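Fatty acid CoA ligase (PDB 6SQ8) is an AMP-binding enzyme of the ANL clan that binds adenosine monophosphate and 1-ethanoyl-9H-pyrido[3,4-b]indole-3-carboxylic acid. Local coordinates at residues Asn248-Leu253 with Glu287-Val292; Ala185-Gly190 with Pro325-Glu330; Glu413-Glu418 with Arg461-Asp466. All coordinates share one frame; numbering follows the deposited sequence.

In the fold
Interactions 1 and 2 lie in the large AMP-binding region, and interaction 3 lies in the C-terminal domain. Interaction 1 is a buried helix-to-helix contact made of methyl groups. Interaction 2 is partly buried and sets the end of a helix against a beta turn, with one apolar half and one serine-proline half. Interaction 3 is a surface contact between helix 409-418 and the C-terminal end of helix 453-463, built on one valine, with a salt bridge nearby. Along the chain, interaction 1 is nested inside the loop closed by interaction 2, and interaction 3 follows both. Helix 279-289 is shared ground: it supplies Met289 to interaction 1, and its start touches segment 413-418 of interaction 3.

Interaction 1. Residues Asn248-Leu253 with Glu287-Val292; sequences NWLYQL and ERMGAV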
loop_
_atom_site.group_PDB
_atom_site.type_symbol
_atom_site.label_atom_id
_atom_site.label_comp_id
_atom_site.label_asym_id
_atom_site.label_seq_id
_atom_site.Cartn_x
_atom_site.Cartn_y
_atom_site.Cartn_z
ATOM N N ASN A 248 -7.877 6.222 6.496
ATOM C CA ASN A 248 -8.281 7.530 7.014
ATOM C C ASN A 248 -9.079 8.288 5.942
ATOM O O ASN A 248 -9.999 9.029 6.267
ATOM C CB ASN A 248 -7.095 8.377 7.471
ATOM C CG ASN A 248 -6.505 7.943 8.804
ATOM O OD1 ASN A 248 -7.153 7.309 9.635
ATOM N ND2 ASN A 248 -5.245 8.263 9.033
ATOM N N TRP A 249 -8.711 8.088 4.676
ATOM C CA TRP A 249 -9.382 8.734 3.548
ATOM C C TRP A 249 -10.805 8.183 3.398
ATOM O O TRP A 249 -11.730 8.911 3.065
ATOM C CB TRP A 249 -8.594 8.564 2.238
ATOM C CG TRP A 249 -7.192 9.079 2.263
ATOM C CD1 TRP A 249 -6.560 9.721 3.288
ATOM C CD2 TRP A 249 -6.232 8.996 1.195
ATOM N NE1 TRP A 249 -5.271 10.029 2.936
ATOM C CE2 TRP A 249 -5.045 9.602 1.655
ATOM C CE3 TRP A 249 -6.253 8.459 -0.094
ATOM C CZ2 TRP A 249 -3.901 9.691 0.866
ATOM C CZ3 TRP A 249 -5.123 8.551 -0.870
ATOM C CH2 TRP A 249 -3.960 9.150 -0.394
ATOM N N LEU A 250 -10.960 6.877 3.608
ATOM C CA LEU A 250 -12.259 6.275 3.594
ATOM C C LEU A 250 -13.144 7.018 4.585
ATOM O O LEU A 250 -14.235 7.450 4.236
ATOM C CB LEU A 250 -12.165 4.804 3.994
ATOM C CG LEU A 250 -13.517 4.123 4.141
ATOM C CD1 LEU A 250 -14.283 4.138 2.824
ATOM C CD2 LEU A 250 -13.356 2.713 4.654
ATOM N N TYR A 251 -12.658 7.153 5.821
ATOM C CA TYR A 251 -13.469 7.756 6.872
ATOM C C TYR A 251 -13.830 9.191 6.462
ATOM O O TYR A 251 -14.991 9.573 6.577
ATOM C CB TYR A 251 -12.795 7.687 8.252
ATOM C CG TYR A 251 -12.101 6.396 8.611
ATOM C CD1 TYR A 251 -12.612 5.152 8.264
ATOM C CD2 TYR A 251 -10.913 6.429 9.326
ATOM C CE1 TYR A 251 -11.945 3.979 8.600
ATOM C CE2 TYR A 251 -10.241 5.267 9.676
ATOM C CZ TYR A 251 -10.753 4.035 9.313
ATOM O OH TYR A 251 -10.049 2.919 9.666
ATOM N N GLN A 252 -12.855 9.965 5.960
ATOM C CA GLN A 252 -13.093 11.347 5.546
ATOM C C GLN A 252 -14.150 11.414 4.440
ATOM O O GLN A 252 -14.980 12.305 4.436
ATOM C CB GLN A 252 -11.816 12.008 5.041
ATOM C CG GLN A 252 -10.882 12.451 6.153
ATOM C CD GLN A 252 -9.598 13.006 5.597
ATOM O OE1 GLN A 252 -8.522 12.508 5.910
ATOM N NE2 GLN A 252 -9.712 14.041 4.774
ATOM N N LEU A 253 -14.090 10.485 3.488
ATOM C CA LEU A 253 -15.021 10.474 2.369
ATOM C C LEU A 253 -16.427 10.121 2.870
ATOM O O LEU A 253 -17.393 10.797 2.553
ATOM C CB LEU A 253 -14.525 9.463 1.334
ATOM C CG LEU A 253 -15.236 9.466 -0.014
ATOM C CD1 LEU A 253 -15.004 10.755 -0.757
ATOM C CD2 LEU A 253 -14.721 8.320 -0.857
ATOM N N GLU A 287 -22.240 1.608 6.273
ATOM C CA GLU A 287 -23.627 2.107 6.336
ATOM C C GLU A 287 -23.802 3.221 5.302
ATOM O O GLU A 287 -24.768 3.182 4.562
ATOM C CB GLU A 287 -23.976 2.705 7.710
ATOM C CG GLU A 287 -25.138 2.051 8.444
ATOM C CD GLU A 287 -25.526 2.739 9.752
ATOM O OE1 GLU A 287 -26.762 2.823 10.073
ATOM O OE2 GLU A 287 -24.604 3.185 10.469
ATOM N N ARG A 288 -22.896 4.215 5.314
ATOM C CA ARG A 288 -23.070 5.476 4.557
ATOM C C ARG A 288 -22.824 5.227 3.061
ATOM O O ARG A 288 -23.490 5.843 2.253
ATOM C CB ARG A 288 -22.214 6.615 5.143
ATOM C CG ARG A 288 -22.932 7.442 6.216
ATOM C CD ARG A 288 -22.074 8.179 7.230
ATOM N N MET A 289 -21.879 4.338 2.720
ATOM C CA MET A 289 -21.450 4.101 1.321
ATOM C C MET A 289 -22.136 2.919 0.633
ATOM O O MET A 289 -22.041 2.782 -0.576
ATOM C CB MET A 289 -19.945 3.837 1.255
ATOM C CG MET A 289 -19.141 4.984 1.813
ATOM S SD MET A 289 -18.363 5.896 0.463
ATOM C CE MET A 289 -16.661 5.555 0.888
ATOM N N GLY A 290 -22.749 2.012 1.370
ATOM C CA GLY A 290 -23.449 0.936 0.686
ATOM C C GLY A 290 -22.530 -0.228 0.422
ATOM O O GLY A 290 -21.541 -0.316 1.057
ATOM N N ALA A 291 -22.993 -1.185 -0.371
ATOM C CA ALA A 291 -22.376 -2.472 -0.547
ATOM C C ALA A 291 -21.282 -2.418 -1.614
ATOM O O ALA A 291 -21.284 -3.209 -2.539
ATOM C CB ALA A 291 -23.435 -3.490 -0.894
ATOM N N VAL A 292 -20.318 -1.506 -1.437
ATOM C CA VAL A 292 -19.204 -1.323 -2.340
ATOM C C VAL A 292 -17.874 -1.382 -1.586
ATOM O O VAL A 292 -16.839 -1.361 -2.215
ATOM C CB VAL A 292 -19.352 -0.012 -3.126
ATOM C CG1 VAL A 292 -20.620 -0.008 -3.945
ATOM C CG2 VAL A 292 -19.328 1.212 -2.239
#
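Met289 meets Leu250 and Leu253 in a buried, wholly apolar contact between two helices of the AMP-binding region. Leu250 and Leu253 are on helix 247-255. Met289 is the last residue of helix 279-289.

The methyl CE of Met289 does all the touching from its side. It reaches CD1 of Leu250 at 3.4 Å and CD2 of Leu253 at 3.8 Å, so it touches both leucines at once. The helices stay well apart here: the nearest CA atoms, of Leu253 and Met289, are 9.1 Å from each other. The side chain of Met289 points toward helix 247-255 and is bent at chi2 and chi3, with CE at its tip against both leucines. It crosses the Leu253 side chain at about a right angle. With CG anti to the backbone N, chi1 174°, Leu250 brings CD1 to the methionine methyl. No hydrogen bond joins the segments.

Directly after Met289 the helix stops. Gly290 takes a positive phi of 89°, and the chain then turns toward strand 293-299.

Around the contact, Leu250 also packs on Val270 and Tyr272, and Met289 on Val270, so both helices rest on strand 269-273. Leu253 reaches Val231 and Leu232 of helix 228-237 as well. Tyr251 OH bonds to Val278 N, a second tie between helix 247-255 and the chain leading into helix 279-289.

The side chain of Leu250 is about 10 Å from the bound adenosine monophosphate. Neighbouring helices packed together over the parallel strands 242-245, 269-273 and 293-299 are characteristic of the alpha/beta core of ANL enzymes.

Interaction 2. Residues Ala185-Gly190 with Pro325-Glu330; sequences AVSMYG and PLPHVE
A type II beta turn, Leu326 to Val329, meets the C-terminal end of helix 175-189 near the pocket for 1-ethanoyl-9H-pyrido[3,4-b]indole-3-carboxylic acid. Leu326 packs on Met188 and Pro327 packs on Ser187.

The Leu326-Met188 pair is the buried half. CD2 of Leu326 lies 3.4 Å from CG of Met188, and CD1 of Leu326 lies 3.8 Å from SD of Met188. Both leucine methyls therefore bear on the methionine, and the two side chains cross at about a right angle. CG of Met188 sits anti to the carbonyl carbon (chi1 -65°), where it meets CD2 of Leu326.

The other half is more exposed. OG of Ser187 lies against CD and CG of Pro327, 3.3 Å from CD. This is a van der Waals contact. The hydroxyl has a weak hydrogen bond to Ala184 O, about one turn back in its own helix.

The turn is closed by Val329 N to Leu326 O, at 3.1 Å. Pro327 fills its second position, and His328 takes the positive phi of the third.

Met188 also touches Asn296 and Phe304, two residues of the pocket, and its side chain is about 6 Å from the bound ligand. Leu326 packs on Phe304 too, and its backbone pairs with Ile305. The contact joins the end of helix 175-189 to the link between strands 321-325 and 330-334, and Met188 also packs on strands 293-299 and 303-308.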
loop_
_atom_site.group_PDB
_atom_site.type_symbol
_atom_site.label_atom_id
_atom_site.label_comp_id
_atom_site.label_asym_id
_atom_site.label_seq_id
_atom_site.Cartn_x
_atom_site.Cartn_y
_atom_site.Cartn_z
ATOM N N ALA A 185 -6.112 -9.051 -8.703
ATOM C CA ALA A 185 -6.925 -7.835 -8.840
ATOM C C ALA A 185 -8.284 -8.176 -9.459
ATOM O O ALA A 185 -9.296 -7.696 -9.000
ATOM C CB ALA A 185 -6.197 -6.789 -9.661
ATOM N N VAL A 186 -8.289 -8.999 -10.509
ATOM C CA VAL A 186 -9.539 -9.387 -11.198
ATOM C C VAL A 186 -10.425 -10.155 -10.219
ATOM O O VAL A 186 -11.625 -9.998 -10.190
ATOM C CB VAL A 186 -9.278 -10.223 -12.473
ATOM C CG1 VAL A 186 -10.558 -10.823 -13.045
ATOM C CG2 VAL A 186 -8.561 -9.409 -13.534
ATOM N N SER A 187 -9.802 -11.018 -9.439
ATOM C CA SER A 187 -10.540 -11.883 -8.550
ATOM C C SER A 187 -11.193 -11.045 -7.440
ATOM O O SER A 187 -12.303 -11.330 -7.058
ATOM C CB SER A 187 -9.677 -13.026 -8.088
ATOM O OG SER A 187 -9.267 -12.931 -6.742
ATOM N N MET A 188 -10.544 -9.964 -7.004
ATOM C CA MET A 188 -11.066 -9.048 -5.972
ATOM C C MET A 188 -12.089 -8.069 -6.562
ATOM O O MET A 188 -13.086 -7.814 -5.926
ATOM C CB MET A 188 -9.943 -8.199 -5.369
ATOM C CG MET A 188 -8.938 -8.963 -4.614
ATOM S SD MET A 188 -7.791 -7.880 -3.719
ATOM C CE MET A 188 -6.700 -7.326 -5.009
ATOM N N TYR A 189 -11.775 -7.471 -7.716
ATOM C CA TYR A 189 -12.377 -6.210 -8.164
ATOM C C TYR A 189 -13.475 -6.409 -9.221
ATOM O O TYR A 189 -14.192 -5.461 -9.553
ATOM C CB TYR A 189 -11.312 -5.259 -8.708
ATOM C CG TYR A 189 -10.210 -4.892 -7.743
ATOM C CD1 TYR A 189 -10.379 -4.963 -6.369
ATOM C CD2 TYR A 189 -8.988 -4.448 -8.216
ATOM C CE1 TYR A 189 -9.354 -4.639 -5.495
ATOM C CE2 TYR A 189 -7.957 -4.122 -7.352
ATOM C CZ TYR A 189 -8.140 -4.211 -5.989
ATOM O OH TYR A 189 -7.113 -3.882 -5.155
ATOM N N GLY A 190 -13.635 -7.633 -9.735
ATOM C CA GLY A 190 -14.565 -7.919 -10.835
ATOM C C GLY A 190 -13.826 -8.027 -12.161
ATOM O O GLY A 190 -12.645 -7.699 -12.269
ATOM N N PRO A 325 -8.091 -15.196 2.517
ATOM C CA PRO A 325 -6.954 -15.102 1.604
ATOM C C PRO A 325 -7.435 -15.160 0.148
ATOM O O PRO A 325 -8.435 -15.804 -0.149
ATOM C CB PRO A 325 -6.107 -16.338 1.924
ATOM C CG PRO A 325 -6.491 -16.676 3.346
ATOM C CD PRO A 325 -7.971 -16.335 3.438
ATOM N N LEU A 326 -6.710 -14.477 -0.733
ATOM C CA LEU A 326 -7.017 -14.477 -2.139
ATOM C C LEU A 326 -6.735 -15.855 -2.742
ATOM O O LEU A 326 -6.065 -16.686 -2.128
ATOM C CB LEU A 326 -6.186 -13.380 -2.809
ATOM C CG LEU A 326 -6.543 -11.954 -2.406
ATOM C CD1 LEU A 326 -5.678 -10.963 -3.149
ATOM C CD2 LEU A 326 -8.009 -11.662 -2.685
ATOM N N PRO A 327 -7.272 -16.147 -3.949
ATOM C CA PRO A 327 -6.938 -17.373 -4.667
ATOM C C PRO A 327 -5.421 -17.489 -4.877
ATOM O O PRO A 327 -4.780 -16.509 -5.291
ATOM C CB PRO A 327 -7.670 -17.231 -6.010
ATOM C CG PRO A 327 -8.778 -16.238 -5.754
ATOM C CD PRO A 327 -8.232 -15.313 -4.689
ATOM N N HIS A 328 -4.887 -18.669 -4.548
ATOM C CA HIS A 328 -3.493 -19.079 -4.733
ATOM C C HIS A 328 -2.640 -18.568 -3.571
ATOM O O HIS A 328 -1.410 -18.747 -3.599
ATOM C CB HIS A 328 -2.914 -18.667 -6.108
ATOM C CG HIS A 328 -3.820 -18.981 -7.257
ATOM N ND1 HIS A 328 -4.061 -20.274 -7.674
ATOM C CD2 HIS A 328 -4.545 -18.188 -8.080
ATOM C CE1 HIS A 328 -4.886 -20.258 -8.712
ATOM N NE2 HIS A 328 -5.215 -18.998 -8.963
ATOM N N VAL A 329 -3.276 -17.949 -2.568
ATOM C CA VAL A 329 -2.568 -17.454 -1.399
ATOM C C VAL A 329 -2.768 -18.439 -0.245
ATOM O O VAL A 329 -3.856 -18.570 0.292
ATOM C CB VAL A 329 -3.003 -16.032 -1.000
ATOM C CG1 VAL A 329 -2.160 -15.492 0.148
ATOM C CG2 VAL A 329 -2.927 -15.084 -2.179
ATOM N N GLU A 330 -1.679 -19.134 0.093
ATOM C CA GLU A 330 -1.619 -20.035 1.211
ATOM C C GLU A 330 -1.175 -19.241 2.440
ATOM O O GLU A 330 -0.231 -18.487 2.366
ATOM C CB GLU A 330 -0.645 -21.171 0.911
ATOM C CG GLU A 330 -0.955 -21.926 -0.382
ATOM C CD GLU A 330 0.105 -22.922 -0.837
ATOM O OE1 GLU A 330 0.328 -23.939 -0.108
ATOM O OE2 GLU A 330 0.740 -22.657 -1.894
#

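Interaction 3. Residues Glu413-Glu418 with Arg461-Asp466; sequences EHVLTE and RDHLGD
Val415 faces His463 and Leu464 across a small surface contact between helix 409-418 and the C-terminal end of helix 453-463 with the residue after it. Its CG2 makes the closest approaches. It lies 3.9 Å from CD1 of Leu464 and 4.0 Å from CB of His463. Val415 and Leu464 reach toward each other tip to tip. The other methyl of Val415, CG1, comes near the His463 ring at an oblique angle. Val415 places CG1 anti to the backbone N (chi1 172°), which leaves CG2 beside that N and directed at Leu464. The backbones come fairly close here, with CA of Val415 7.4 Å from CA of His463. No hydrogen bond crosses between the segments.

The next shell lies mostly in segment 461-466 itself. ND1 of His463 bonds to Leu459 O, one turn back in helix 453-463, which probably limits the rotation of the ring. Gly465 takes a positive phi after that helix, and the chain turns off. Arg461 then reaches over the turn to Asp466, in a salt bridge with NH1 2.8 Å from OD1. The N-H to acceptor angle is 156°. NH1 meets the anti side of OD1, 18° out of the carboxylate plane, and OD1 lies almost in the guanidinium plane. The bridge ties the last turn of helix 453-463 to Asp466, past Gly465.

Farther out, Val415 and Leu416 both pack on Val460. Leu416 also touches Ala425 and Val427 of strand 422-432. Glu413 OE2 bonds to Val427 N, and Thr417 O bonds to Ser280 OG, which connects helix 409-418 to helix 279-289 of the AMP-binding region. Two helices packed together beside strands in this way belong to the small alpha/beta C-terminal domain of AMP-binding enzymes.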
loop_
_atom_site.group_PDB
_atom_site.type_symbol
_atom_site.label_atom_id
_atom_site.label_comp_id
_atom_site.label_asym_id
_atom_site.label_seq_id
_atom_site.Cartn_x
_atom_site.Cartn_y
_atom_site.Cartn_z
ATOM N N GLU A 413 -6.861 -1.201 21.104
ATOM C CA GLU A 413 -7.287 -0.057 20.287
ATOM C C GLU A 413 -8.741 -0.235 19.820
ATOM O O GLU A 413 -9.510 0.725 19.833
ATOM C CB GLU A 413 -6.365 0.107 19.076
ATOM C CG GLU A 413 -4.954 0.552 19.438
ATOM C CD GLU A 413 -3.883 0.309 18.379
ATOM O OE1 GLU A 413 -4.233 -0.129 17.245
ATOM O OE2 GLU A 413 -2.699 0.543 18.706
ATOM N N HIS A 414 -9.095 -1.455 19.394
ATOM C CA HIS A 414 -10.451 -1.771 18.915
ATOM C C HIS A 414 -11.476 -1.402 20.001
ATOM O O HIS A 414 -12.485 -0.746 19.717
ATOM C CB HIS A 414 -10.569 -3.244 18.465
ATOM C CG HIS A 414 -9.811 -3.586 17.222
ATOM N ND1 HIS A 414 -9.527 -4.915 16.854
ATOM C CD2 HIS A 414 -9.249 -2.795 16.265
ATOM C CE1 HIS A 414 -8.851 -4.923 15.714
ATOM N NE2 HIS A 414 -8.662 -3.624 15.328
ATOM N N VAL A 415 -11.188 -1.804 21.246
ATOM C CA VAL A 415 -12.076 -1.550 22.389
ATOM C C VAL A 415 -12.174 -0.044 22.674
ATOM O O VAL A 415 -13.255 0.482 22.850
ATOM C CB VAL A 415 -11.622 -2.330 23.639
ATOM C CG1 VAL A 415 -12.412 -1.909 24.851
ATOM C CG2 VAL A 415 -11.744 -3.832 23.475
ATOM N N LEU A 416 -11.037 0.633 22.745
ATOM C CA LEU A 416 -11.011 2.083 22.982
ATOM C C LEU A 416 -11.839 2.808 21.910
ATOM O O LEU A 416 -12.633 3.672 22.243
ATOM C CB LEU A 416 -9.564 2.597 23.004
ATOM C CG LEU A 416 -8.724 2.153 24.202
ATOM C CD1 LEU A 416 -7.248 2.475 23.998
ATOM C CD2 LEU A 416 -9.209 2.796 25.468
ATOM N N THR A 417 -11.661 2.431 20.639
ATOM C CA THR A 417 -12.264 3.164 19.516
ATOM C C THR A 417 -13.765 2.864 19.389
ATOM O O THR A 417 -14.488 3.657 18.766
ATOM C CB THR A 417 -11.521 2.931 18.194
ATOM O OG1 THR A 417 -11.449 1.533 17.911
ATOM C CG2 THR A 417 -10.129 3.530 18.203
ATOM N N GLU A 418 -14.234 1.751 19.980
ATOM C CA GLU A 418 -15.660 1.443 20.046
ATOM C C GLU A 418 -16.390 2.522 20.844
ATOM O O GLU A 418 -17.559 2.767 20.602
ATOM C CB GLU A 418 -15.954 0.109 20.731
ATOM C CG GLU A 418 -15.946 -1.108 19.826
ATOM C CD GLU A 418 -16.663 -0.969 18.492
ATOM O OE1 GLU A 418 -17.866 -0.561 18.494
ATOM O OE2 GLU A 418 -16.002 -1.263 17.450
ATOM N N ARG A 461 -11.066 -2.887 30.630
ATOM C CA ARG A 461 -11.029 -3.850 31.705
ATOM C C ARG A 461 -12.191 -4.836 31.570
ATOM O O ARG A 461 -12.018 -5.992 31.891
ATOM C CB ARG A 461 -11.049 -3.194 33.084
ATOM C CG ARG A 461 -10.614 -4.155 34.197
ATOM C CD ARG A 461 -10.664 -3.536 35.588
ATOM N NE ARG A 461 -10.039 -2.218 35.657
ATOM C CZ ARG A 461 -8.738 -2.003 35.804
ATOM N NH1 ARG A 461 -7.919 -3.024 36.030
ATOM N NH2 ARG A 461 -8.286 -0.763 35.740
ATOM N N ASP A 462 -13.365 -4.370 31.126
ATOM C CA ASP A 462 -14.563 -5.232 31.046
ATOM C C ASP A 462 -14.411 -6.246 29.900
ATOM O O ASP A 462 -14.794 -7.405 30.056
ATOM C CB ASP A 462 -15.868 -4.438 30.891
ATOM C CG ASP A 462 -17.133 -5.299 31.009
ATOM O OD1 ASP A 462 -17.091 -6.299 31.763
ATOM O OD2 ASP A 462 -18.171 -4.986 30.341
ATOM N N HIS A 463 -13.847 -5.801 28.771
ATOM C CA HIS A 463 -13.824 -6.559 27.534
ATOM C C HIS A 463 -12.596 -7.474 27.482
ATOM O O HIS A 463 -12.715 -8.607 27.053
ATOM C CB HIS A 463 -13.889 -5.621 26.313
ATOM C CG HIS A 463 -15.270 -5.155 25.992
ATOM N ND1 HIS A 463 -15.815 -4.025 26.561
ATOM C CD2 HIS A 463 -16.218 -5.649 25.173
ATOM C CE1 HIS A 463 -17.035 -3.841 26.109
ATOM N NE2 HIS A 463 -17.305 -4.817 25.252
ATOM N N LEU A 464 -11.428 -6.963 27.881
ATOM C CA LEU A 464 -10.162 -7.693 27.736
ATOM C C LEU A 464 -9.611 -8.244 29.059
ATOM O O LEU A 464 -9.078 -9.344 29.083
ATOM C CB LEU A 464 -9.151 -6.792 27.027
ATOM C CG LEU A 464 -9.582 -6.365 25.626
ATOM C CD1 LEU A 464 -8.551 -5.451 24.966
ATOM C CD2 LEU A 464 -9.835 -7.586 24.764
ATOM N N GLY A 465 -9.721 -7.502 30.156
ATOM C CA GLY A 465 -9.201 -7.981 31.445
ATOM C C GLY A 465 -8.156 -7.035 31.980
ATOM O O GLY A 465 -7.889 -6.060 31.323
ATOM N N ASP A 466 -7.621 -7.317 33.176
ATOM C CA ASP A 466 -6.781 -6.373 33.912
ATOM C C ASP A 466 -5.484 -6.050 33.157
ATOM O O ASP A 466 -5.056 -4.918 33.171
ATOM C CB ASP A 466 -6.435 -6.883 35.312
ATOM C CG ASP A 466 -7.562 -6.847 36.345
ATOM O OD1 ASP A 466 -8.240 -5.785 36.457
ATOM O OD2 ASP A 466 -7.726 -7.894 37.056
#